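Local coordinates for Thiol:disulfide interchange protein (PDB 4OD7) that probably introduces disulfide bonds into proteins of the bacterial periplasm, as a thiol oxidase of the DsbA branch of the thioredoxin family, at residues V24-S29 / M58-V63; F28-P33 / A92-I97; M73-A78 / V131-V136. The protein carries 1 engineered substitution. All blocks are in the same frame, centred on the assembly; numbering follows the deposited sequence.

The centre of interaction 1, where the two parallel strands 24-28 and 58-62 pair, is about 3 Å from that of the chain. Interaction 2 continues from the first of these strands into the redox-motif loop, with S32 engineered in place of the natural cysteine that pairs with C35, and rests that loop on helix 86-99; S32 OG is hydrogen-bonded to an acidic side chain of the bound peptide. Interaction 3 packs helix 70-83 against helix 130-145. Centres of interactions 1 and 2 are about 14 Å apart and those of 1 and 3 about 12 Å. H62 ties all three: its NE2 lies 3.1 Å from F30 N and its ND1 2.8 Å from T74 OG1. M73 and W77 pack on F30.

Interaction 1 (V24-S29 / M58-V63); sequences VVEFFS and MARYHV. With SCN (thiocyanate ion), chain G.
Strands 24-28 and 58-62 run parallel, their axes 4.5 Å apart and 19° from exact alignment, and are the two parallel strands of a β-α-β crossover of the thioredoxin fold, with helices 33-41 and 44-51 in the connection. Backbone bonds alternate between the strands: A59 N donates to V24 O, E26 N to A59 O, Y61 N to E26 O at 2.7 Å, F28 N to Y61 O and V63 N to F28 O. V24, E26, F28, M58, R60 and H62 occupy one face of the sheet. There the extended chain of R60, its CG anti to the backbone N (chi1 -178°), carries the guanidinium flat onto the F28 ring: planes 13° apart, centres 3.8 Å apart, a stacked cation-pi pair. NH1 then bonds E26 OE1 at 3.1 Å, nearly along the C-O axis, closing a salt bridge in which the carboxylate plane is turned steeply from the guanidinium. The same NH1 reaches the N of a thiocyanate ion, probably from the crystallisation liquor, so two bonds and a stack fix the rotation of the group. Over the opposite face of F28, H62 presents its edge, CD2 being 3.8 Å from F28 CE1, in a T-shaped pair. The imidazole is held from outside the pair, by T74 OG1 at ND1 and the backbone N of F30 at NE2. On the other face of the sheet F27 and Y61 lie side by side and pack against helix 130-145, and V25 CG1 meets Y61 CD2 at 3.4 Å. Beyond the strands, S29 OG accepts from Y31 N, and S29 CB rests on V63 CG2 at 3.6 Å.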
loop_
_atom_site.group_PDB
_atom_site.type_symbol
_atom_site.label_atom_id
_atom_site.label_comp_id
_atom_site.label_asym_id
_atom_site.label_seq_id
_atom_site.Cartn_x
_atom_site.Cartn_y
_atom_site.Cartn_z
ATOM N N VAL A 24 -9.101 5.502 4.710
ATOM C CA VAL A 24 -7.827 4.796 4.916
ATOM C C VAL A 24 -6.912 4.875 3.658
ATOM O O VAL A 24 -7.312 4.471 2.574
ATOM C CB VAL A 24 -8.045 3.310 5.292
ATOM C CG1 VAL A 24 -6.696 2.651 5.572
ATOM C CG2 VAL A 24 -8.923 3.169 6.528
ATOM N N VAL A 25 -5.692 5.392 3.810
ATOM C CA VAL A 25 -4.710 5.399 2.726
ATOM C C VAL A 25 -3.453 4.603 3.138
ATOM O O VAL A 25 -2.755 4.965 4.075
ATOM C CB VAL A 25 -4.261 6.799 2.325
ATOM C CG1 VAL A 25 -3.358 6.706 1.089
ATOM C CG2 VAL A 25 -5.474 7.716 2.045
ATOM N N GLU A 26 -3.195 3.539 2.390
ATOM C CA GLU A 26 -2.050 2.649 2.517
ATOM C C GLU A 26 -0.923 3.095 1.553
ATOM O O GLU A 26 -1.188 3.438 0.407
ATOM C CB GLU A 26 -2.525 1.240 2.185
ATOM C CG GLU A 26 -3.566 0.651 3.124
ATOM C CD GLU A 26 -4.086 -0.757 2.706
ATOM O OE1 GLU A 26 -3.459 -1.451 1.914
ATOM O OE2 GLU A 26 -5.213 -1.146 3.078
ATOM N N PHE A 27 0.323 3.100 2.030
ATOM C CA PHE A 27 1.498 3.414 1.225
ATOM C C PHE A 27 2.487 2.238 1.273
ATOM O O PHE A 27 2.860 1.772 2.355
ATOM C CB PHE A 27 2.156 4.669 1.761
ATOM C CG PHE A 27 1.303 5.892 1.650
ATOM C CD1 PHE A 27 1.356 6.703 0.542
ATOM C CD2 PHE A 27 0.472 6.259 2.691
ATOM C CE1 PHE A 27 0.551 7.851 0.485
ATOM C CE2 PHE A 27 -0.318 7.392 2.618
ATOM C CZ PHE A 27 -0.277 8.180 1.529
ATOM N N PHE A 28 2.949 1.797 0.112
ATOM C CA PHE A 28 3.838 0.635 0.042
ATOM C C PHE A 28 4.757 0.740 -1.146
ATOM O O PHE A 28 4.589 1.597 -1.995
ATOM C CB PHE A 28 2.997 -0.658 -0.018
ATOM C CG PHE A 28 2.487 -1.011 -1.406
ATOM C CD1 PHE A 28 3.068 -2.041 -2.151
ATOM C CD2 PHE A 28 1.408 -0.323 -1.968
ATOM C CE1 PHE A 28 2.578 -2.366 -3.402
ATOM C CE2 PHE A 28 0.943 -0.647 -3.217
ATOM C CZ PHE A 28 1.529 -1.683 -3.922
ATOM N N SER A 29 5.719 -0.164 -1.197
ATOM C CA SER A 29 6.577 -0.352 -2.337
ATOM C C SER A 29 6.787 -1.856 -2.579
ATOM O O SER A 29 6.967 -2.643 -1.636
ATOM C CB SER A 29 7.945 0.328 -2.124
ATOM O OG SER A 29 8.830 0.055 -3.194
ATOM N N MET A 58 -11.443 3.290 0.889
ATOM C CA MET A 58 -10.060 2.795 1.030
ATOM C C MET A 58 -9.208 3.170 -0.182
ATOM O O MET A 58 -9.725 3.319 -1.300
ATOM C CB MET A 58 -10.023 1.260 1.153
ATOM C CG MET A 58 -11.015 0.658 2.132
ATOM S SD MET A 58 -10.583 1.038 3.814
ATOM C CE MET A 58 -9.654 -0.427 4.253
ATOM N N ALA A 59 -7.896 3.260 0.037
ATOM C CA ALA A 59 -6.928 3.483 -1.027
ATOM C C ALA A 59 -5.610 2.780 -0.655
ATOM O O ALA A 59 -5.287 2.639 0.528
ATOM C CB ALA A 59 -6.698 4.966 -1.247
ATOM N N ARG A 60 -4.864 2.360 -1.679
ATOM C CA ARG A 60 -3.533 1.744 -1.541
ATOM C C ARG A 60 -2.687 2.323 -2.621
ATOM O O ARG A 60 -2.965 2.072 -3.774
ATOM C CB ARG A 60 -3.621 0.237 -1.667
ATOM C CG ARG A 60 -2.336 -0.511 -1.493
ATOM C CD ARG A 60 -2.614 -1.993 -1.429
ATOM N NE ARG A 60 -1.406 -2.823 -1.497
ATOM C CZ ARG A 60 -0.588 -3.052 -0.485
ATOM N NH1 ARG A 60 -0.803 -2.504 0.681
ATOM N NH2 ARG A 60 0.477 -3.799 -0.623
ATOM N N TYR A 61 -1.669 3.093 -2.244
ATOM C CA TYR A 61 -0.801 3.819 -3.168
ATOM C C TYR A 61 0.622 3.290 -3.136
ATOM O O TYR A 61 1.138 2.954 -2.077
ATOM C CB TYR A 61 -0.797 5.295 -2.827
ATOM C CG TYR A 61 -2.155 5.986 -2.960
ATOM C CD1 TYR A 61 -3.125 5.529 -3.850
ATOM C CD2 TYR A 61 -2.462 7.098 -2.167
ATOM C CE1 TYR A 61 -4.372 6.193 -3.940
ATOM C CE2 TYR A 61 -3.670 7.746 -2.253
ATOM C CZ TYR A 61 -4.618 7.293 -3.117
ATOM O OH TYR A 61 -5.807 7.984 -3.150
ATOM N N HIS A 62 1.249 3.239 -4.309
ATOM C CA HIS A 62 2.640 2.827 -4.445
ATOM C C HIS A 62 3.558 4.071 -4.438
ATOM O O HIS A 62 3.182 5.187 -4.893
ATOM C CB HIS A 62 2.837 2.022 -5.722
ATOM C CG HIS A 62 4.187 1.380 -5.823
ATOM N ND1 HIS A 62 5.298 2.036 -6.305
ATOM C CD2 HIS A 62 4.594 0.126 -5.518
ATOM C CE1 HIS A 62 6.336 1.214 -6.287
ATOM N NE2 HIS A 62 5.937 0.049 -5.812
ATOM N N VAL A 63 4.737 3.889 -3.847
ATOM C CA VAL A 63 5.683 4.976 -3.742
ATOM C C VAL A 63 6.813 4.858 -4.789
ATOM O O VAL A 63 7.228 3.785 -5.156
ATOM C CB VAL A 63 6.295 5.033 -2.314
ATOM C CG1 VAL A 63 5.193 5.143 -1.227
ATOM C CG2 VAL A 63 7.215 3.850 -2.062
HETATM S S SCN G . 0.129 0.312 4.678
HETATM C C SCN G . 0.447 -1.230 3.935
HETATM N N SCN G . 0.785 -2.269 3.463
HETATM O O HOH W 1 9.035 2.287 -4.599
#

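Interaction 2 (F28-P33 / A92-I97); sequences FSFYSP and ALFKGI. Engineered in segment 28-33: S32 (natural residue Cys).
F30 sets the edge of its ring against the face of F94, centroids 4.8 Å apart and planes at 66°, a T-shaped pair joining the redox-motif loop of the thioredoxin fold to helix 86-99. F30 CD1 stands over the centre of the F94 ring, 3.7 Å from F94 CG. One face of F30 is covered by L93, whose CB makes a CH-pi contact 3.7 Å from the ring centroid, 19° off the normal, while L93 CD1 reaches F30 CZ at the rim. F28 CE1 lies over the centre of the opposite face, so the F30 ring is held between F28 and L93. F94 turns its CZ obliquely to F28 CD1 at 4.0 Å, and beyond this pair Y36 meets the F94 ring. One helical turn on, I97 serves Y31: CD1 lies over the phenol face, 4.3 Å from its centroid, and CG2 rests against Y31 CD1 at 3.4 Å. The phenol OH finds its polar partner in the backbone N of L69. The loop is shaped by a type I turn from S29 to S32, with S29 OG accepting from Y31 N as an ST turn. S32, engineered from cysteine, caps the following helix through its OG, which bonds C35 N and also an acidic side chain of the bound peptide. At the start of the turn, S29 O lies 3.5 Å from F94 CE1.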
loop_
_atom_site.group_PDB
_atom_site.type_symbol
_atom_site.label_atom_id
_atom_site.label_comp_id
_atom_site.label_asym_id
_atom_site.label_seq_id
_atom_site.Cartn_x
_atom_site.Cartn_y
_atom_site.Cartn_z
ATOM N N PHE A 28 2.949 1.797 0.112
ATOM C CA PHE A 28 3.838 0.635 0.042
ATOM C C PHE A 28 4.757 0.740 -1.146
ATOM O O PHE A 28 4.589 1.597 -1.995
ATOM C CB PHE A 28 2.997 -0.658 -0.018
ATOM C CG PHE A 28 2.487 -1.011 -1.406
ATOM C CD1 PHE A 28 3.068 -2.041 -2.151
ATOM C CD2 PHE A 28 1.408 -0.323 -1.968
ATOM C CE1 PHE A 28 2.578 -2.366 -3.402
ATOM C CE2 PHE A 28 0.943 -0.647 -3.217
ATOM C CZ PHE A 28 1.529 -1.683 -3.922
ATOM N N SER A 29 5.719 -0.164 -1.197
ATOM C CA SER A 29 6.577 -0.352 -2.337
ATOM C C SER A 29 6.787 -1.856 -2.579
ATOM O O SER A 29 6.967 -2.643 -1.636
ATOM C CB SER A 29 7.945 0.328 -2.124
ATOM O OG SER A 29 8.830 0.055 -3.194
ATOM N N PHE A 30 6.764 -2.250 -3.846
ATOM C CA PHE A 30 7.066 -3.617 -4.211
ATOM C C PHE A 30 8.510 -3.939 -3.922
ATOM O O PHE A 30 8.870 -5.097 -3.807
ATOM C CB PHE A 30 6.788 -3.859 -5.657
ATOM C CG PHE A 30 5.342 -4.035 -5.956
ATOM C CD1 PHE A 30 4.654 -5.157 -5.469
ATOM C CD2 PHE A 30 4.655 -3.098 -6.734
ATOM C CE1 PHE A 30 3.311 -5.369 -5.764
ATOM C CE2 PHE A 30 3.308 -3.294 -7.029
ATOM C CZ PHE A 30 2.631 -4.433 -6.516
ATOM N N TYR A 31 9.323 -2.908 -3.738
ATOM C CA TYR A 31 10.743 -3.082 -3.399
ATOM C C TYR A 31 11.061 -3.297 -1.931
ATOM O O TYR A 31 12.102 -3.795 -1.608
ATOM C CB TYR A 31 11.509 -1.864 -3.861
ATOM C CG TYR A 31 11.789 -1.813 -5.344
ATOM C CD1 TYR A 31 12.868 -2.504 -5.868
ATOM C CD2 TYR A 31 10.991 -1.081 -6.213
ATOM C CE1 TYR A 31 13.170 -2.437 -7.203
ATOM C CE2 TYR A 31 11.292 -1.025 -7.567
ATOM C CZ TYR A 31 12.381 -1.711 -8.041
ATOM O OH TYR A 31 12.739 -1.694 -9.351
ATOM N N SER A 32 10.108 -2.983 -1.075
ATOM C CA SER A 32 10.273 -2.948 0.350
ATOM C C SER A 32 10.087 -4.342 1.008
ATOM O O SER A 32 9.018 -4.954 0.914
ATOM C CB SER A 32 9.268 -1.925 0.898
ATOM O OG SER A 32 8.988 -2.130 2.253
ATOM N N PRO A 33 11.144 -4.866 1.657
ATOM C CA PRO A 33 10.925 -6.132 2.338
ATOM C C PRO A 33 9.899 -6.019 3.438
ATOM O O PRO A 33 9.132 -6.923 3.630
ATOM C CB PRO A 33 12.316 -6.488 2.885
ATOM C CG PRO A 33 13.247 -5.750 2.046
ATOM C CD PRO A 33 12.557 -4.477 1.677
ATOM N N ALA A 92 2.935 -11.592 -7.663
ATOM C CA ALA A 92 3.951 -11.778 -8.739
ATOM C C ALA A 92 4.937 -10.608 -8.860
ATOM O O ALA A 92 6.110 -10.792 -9.216
ATOM C CB ALA A 92 3.254 -12.012 -10.129
ATOM N N LEU A 93 4.461 -9.413 -8.550
ATOM C CA LEU A 93 5.283 -8.240 -8.626
ATOM C C LEU A 93 6.229 -8.221 -7.447
ATOM O O LEU A 93 7.391 -7.919 -7.597
ATOM C CB LEU A 93 4.415 -7.007 -8.642
ATOM C CG LEU A 93 3.608 -6.774 -9.932
ATOM C CD1 LEU A 93 2.679 -5.664 -9.673
ATOM C CD2 LEU A 93 4.439 -6.478 -11.161
ATOM N N PHE A 94 5.727 -8.538 -6.273
ATOM C CA PHE A 94 6.627 -8.683 -5.120
ATOM C C PHE A 94 7.676 -9.762 -5.402
ATOM O O PHE A 94 8.851 -9.550 -5.223
ATOM C CB PHE A 94 5.867 -9.063 -3.845
ATOM C CG PHE A 94 5.330 -7.902 -3.073
ATOM C CD1 PHE A 94 6.165 -6.973 -2.505
ATOM C CD2 PHE A 94 3.966 -7.764 -2.891
ATOM C CE1 PHE A 94 5.639 -5.902 -1.780
ATOM C CE2 PHE A 94 3.440 -6.702 -2.167
ATOM C CZ PHE A 94 4.279 -5.773 -1.610
ATOM N N LYS A 95 7.227 -10.903 -5.887
ATOM C CA LYS A 95 8.120 -12.010 -6.178
ATOM C C LYS A 95 9.182 -11.631 -7.203
ATOM O O LYS A 95 10.365 -11.893 -7.002
ATOM C CB LYS A 95 7.312 -13.222 -6.637
ATOM C CG LYS A 95 8.158 -14.352 -7.093
ATOM C CD LYS A 95 7.384 -15.488 -7.674
ATOM C CE LYS A 95 8.378 -16.412 -8.363
ATOM N NZ LYS A 95 9.453 -16.868 -7.455
ATOM N N GLY A 96 8.765 -10.997 -8.288
ATOM C CA GLY A 96 9.687 -10.679 -9.343
ATOM C C GLY A 96 10.683 -9.642 -8.918
ATOM O O GLY A 96 11.786 -9.644 -9.371
ATOM N N ILE A 97 10.314 -8.772 -8.011
ATOM C CA ILE A 97 11.269 -7.812 -7.501
ATOM C C ILE A 97 12.170 -8.477 -6.446
ATOM O O ILE A 97 13.370 -8.413 -6.540
ATOM C CB ILE A 97 10.589 -6.586 -6.854
ATOM C CG1 ILE A 97 9.754 -5.811 -7.870
ATOM C CG2 ILE A 97 11.646 -5.694 -6.186
ATOM C CD1 ILE A 97 10.556 -5.080 -8.907
#

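Interaction 3 (M73-A78 / V131-V136); sequences MTRAWA and VVNSLV
Within the helical domain that DsbA enzymes carry inserted in the thioredoxin fold, helix 70-83 crosses the start of helix 130-145, the last of that run of helices before the chain returns to the sheet. R75 and A78 of the first helix meet V132, N133, L135 and V136 of the second, the axes of the two segments passing 8.7 Å apart at a crossing angle of 123°. The methyl of A78 points at the other helix, CB touching L135 CB at 3.6 Å and also V136 CG2 and V132 CG1, so it sits among three side chains, V132 and, a turn later, L135 and V136. L135 CD1 reaches across to the carbonyl O of A78, at 3.3 Å. To one side of this packing R75 lies across the partner helix. Its CG stands anti to the backbone N and the chain bends at chi3 (-70°), which brings the guanidinium over V136, whose CG2 lies above the centre of one face, 3.9 Å from CZ. At the edge of that plane NH1 donates to N133 OD1 at 2.8 Å, in a nearly straight bond (162°) that meets the oxygen almost head-on to its C=O. The amide itself is turned steeply against the guanidinium. NH1 also bonds the backbone O of I127, and V132 CG1 lies beside it at 3.7 Å. Two acceptors thus grip a single nitrogen, which fixes the bent arm against the aliphatic surface of the valines. T74 OG1 turns to D64 and H62, to which it is hydrogen-bonded. An alanine nested among branched aliphatic side chains, with an arginine reaching across, here packs together two helices of the inserted helical domain of DsbA, the second leading back to the sheet.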
loop_
_atom_site.group_PDB
_atom_site.type_symbol
_atom_site.label_atom_id
_atom_site.label_comp_id
_atom_site.label_asym_id
_atom_site.label_seq_id
_atom_site.Cartn_x
_atom_site.Cartn_y
_atom_site.Cartn_z
ATOM N N MET A 73 7.118 1.153 -11.239
ATOM C CA MET A 73 6.327 0.235 -10.460
ATOM C C MET A 73 5.095 0.896 -9.920
ATOM O O MET A 73 4.068 0.251 -9.731
ATOM C CB MET A 73 7.184 -0.370 -9.339
ATOM C CG MET A 73 8.191 -1.399 -9.912
ATOM S SD MET A 73 7.558 -2.854 -10.723
ATOM C CE MET A 73 6.811 -3.684 -9.358
ATOM N N THR A 74 5.176 2.191 -9.696
ATOM C CA THR A 74 3.994 2.956 -9.344
ATOM C C THR A 74 2.973 2.975 -10.464
ATOM O O THR A 74 1.801 2.841 -10.207
ATOM C CB THR A 74 4.367 4.393 -8.980
ATOM O OG1 THR A 74 5.155 4.367 -7.796
ATOM C CG2 THR A 74 3.159 5.273 -8.767
ATOM N N ARG A 75 3.434 3.097 -11.707
ATOM C CA ARG A 75 2.541 3.006 -12.874
ATOM C C ARG A 75 1.953 1.589 -13.021
ATOM O O ARG A 75 0.785 1.455 -13.286
ATOM C CB ARG A 75 3.264 3.421 -14.146
ATOM C CG ARG A 75 2.363 3.420 -15.406
ATOM C CD ARG A 75 3.078 4.182 -16.532
ATOM N NE ARG A 75 3.163 5.624 -16.276
ATOM C CZ ARG A 75 2.221 6.503 -16.549
ATOM N NH1 ARG A 75 1.085 6.143 -17.128
ATOM N NH2 ARG A 75 2.426 7.765 -16.251
ATOM N N ALA A 76 2.765 0.553 -12.790
ATOM C CA ALA A 76 2.312 -0.839 -12.766
ATOM C C ALA A 76 1.165 -1.002 -11.785
ATOM O O ALA A 76 0.188 -1.678 -12.058
ATOM C CB ALA A 76 3.459 -1.766 -12.370
ATOM N N TRP A 77 1.303 -0.409 -10.617
ATOM C CA TRP A 77 0.275 -0.565 -9.623
ATOM C C TRP A 77 -1.002 0.154 -10.091
ATOM O O TRP A 77 -2.094 -0.343 -9.890
ATOM C CB TRP A 77 0.722 -0.029 -8.275
ATOM C CG TRP A 77 -0.313 -0.234 -7.172
ATOM C CD1 TRP A 77 -0.886 0.718 -6.426
ATOM C CD2 TRP A 77 -0.875 -1.477 -6.733
ATOM N NE1 TRP A 77 -1.752 0.171 -5.539
ATOM C CE2 TRP A 77 -1.764 -1.183 -5.701
ATOM C CE3 TRP A 77 -0.691 -2.810 -7.099
ATOM C CZ2 TRP A 77 -2.487 -2.173 -5.027
ATOM C CZ3 TRP A 77 -1.405 -3.799 -6.412
ATOM C CH2 TRP A 77 -2.288 -3.472 -5.407
ATOM N N ALA A 78 -0.844 1.326 -10.702
ATOM C CA ALA A 78 -1.981 2.025 -11.330
ATOM C C ALA A 78 -2.673 1.132 -12.397
ATOM O O ALA A 78 -3.855 1.201 -12.558
ATOM C CB ALA A 78 -1.544 3.342 -11.933
ATOM N N VAL A 131 -6.785 7.254 -17.535
ATOM C CA VAL A 131 -7.124 6.733 -16.213
ATOM C C VAL A 131 -5.848 6.320 -15.404
ATOM O O VAL A 131 -5.761 6.533 -14.217
ATOM C CB VAL A 131 -8.105 5.599 -16.305
ATOM C CG1 VAL A 131 -7.692 4.634 -17.312
ATOM C CG2 VAL A 131 -8.261 4.904 -14.989
ATOM N N VAL A 132 -4.910 5.678 -16.068
ATOM C CA VAL A 132 -3.707 5.208 -15.421
ATOM C C VAL A 132 -2.863 6.439 -15.139
ATOM O O VAL A 132 -2.301 6.556 -14.071
ATOM C CB VAL A 132 -3.018 4.160 -16.278
ATOM C CG1 VAL A 132 -1.587 3.932 -15.860
ATOM C CG2 VAL A 132 -3.794 2.864 -16.167
ATOM N N ASN A 133 -2.810 7.377 -16.076
ATOM C CA ASN A 133 -2.130 8.637 -15.810
ATOM C C ASN A 133 -2.677 9.374 -14.573
ATOM O O ASN A 133 -1.923 9.792 -13.716
ATOM C CB ASN A 133 -2.223 9.547 -17.028
ATOM C CG ASN A 133 -1.471 8.999 -18.234
ATOM O OD1 ASN A 133 -0.543 8.195 -18.114
ATOM N ND2 ASN A 133 -1.891 9.423 -19.408
ATOM N N SER A 134 -3.994 9.428 -14.429
ATOM C CA SER A 134 -4.637 10.035 -13.273
ATOM C C SER A 134 -4.305 9.312 -11.996
ATOM O O SER A 134 -4.035 9.948 -10.993
ATOM C CB SER A 134 -6.149 10.024 -13.443
ATOM O OG SER A 134 -6.510 10.793 -14.572
ATOM N N LEU A 135 -4.305 7.989 -12.032
ATOM C CA LEU A 135 -3.936 7.193 -10.851
ATOM C C LEU A 135 -2.478 7.418 -10.449
ATOM O O LEU A 135 -2.140 7.385 -9.271
ATOM C CB LEU A 135 -4.138 5.688 -11.100
ATOM C CG LEU A 135 -5.576 5.221 -11.126
ATOM C CD1 LEU A 135 -5.649 3.847 -11.722
ATOM C CD2 LEU A 135 -6.187 5.203 -9.758
ATOM N N VAL A 136 -1.597 7.596 -11.421
ATOM C CA VAL A 136 -0.196 7.823 -11.094
ATOM C C VAL A 136 -0.088 9.162 -10.349
ATOM O O VAL A 136 0.596 9.254 -9.321
ATOM C CB VAL A 136 0.715 7.772 -12.381
ATOM C CG1 VAL A 136 2.063 8.560 -12.185
ATOM C CG2 VAL A 136 0.849 6.271 -12.893
#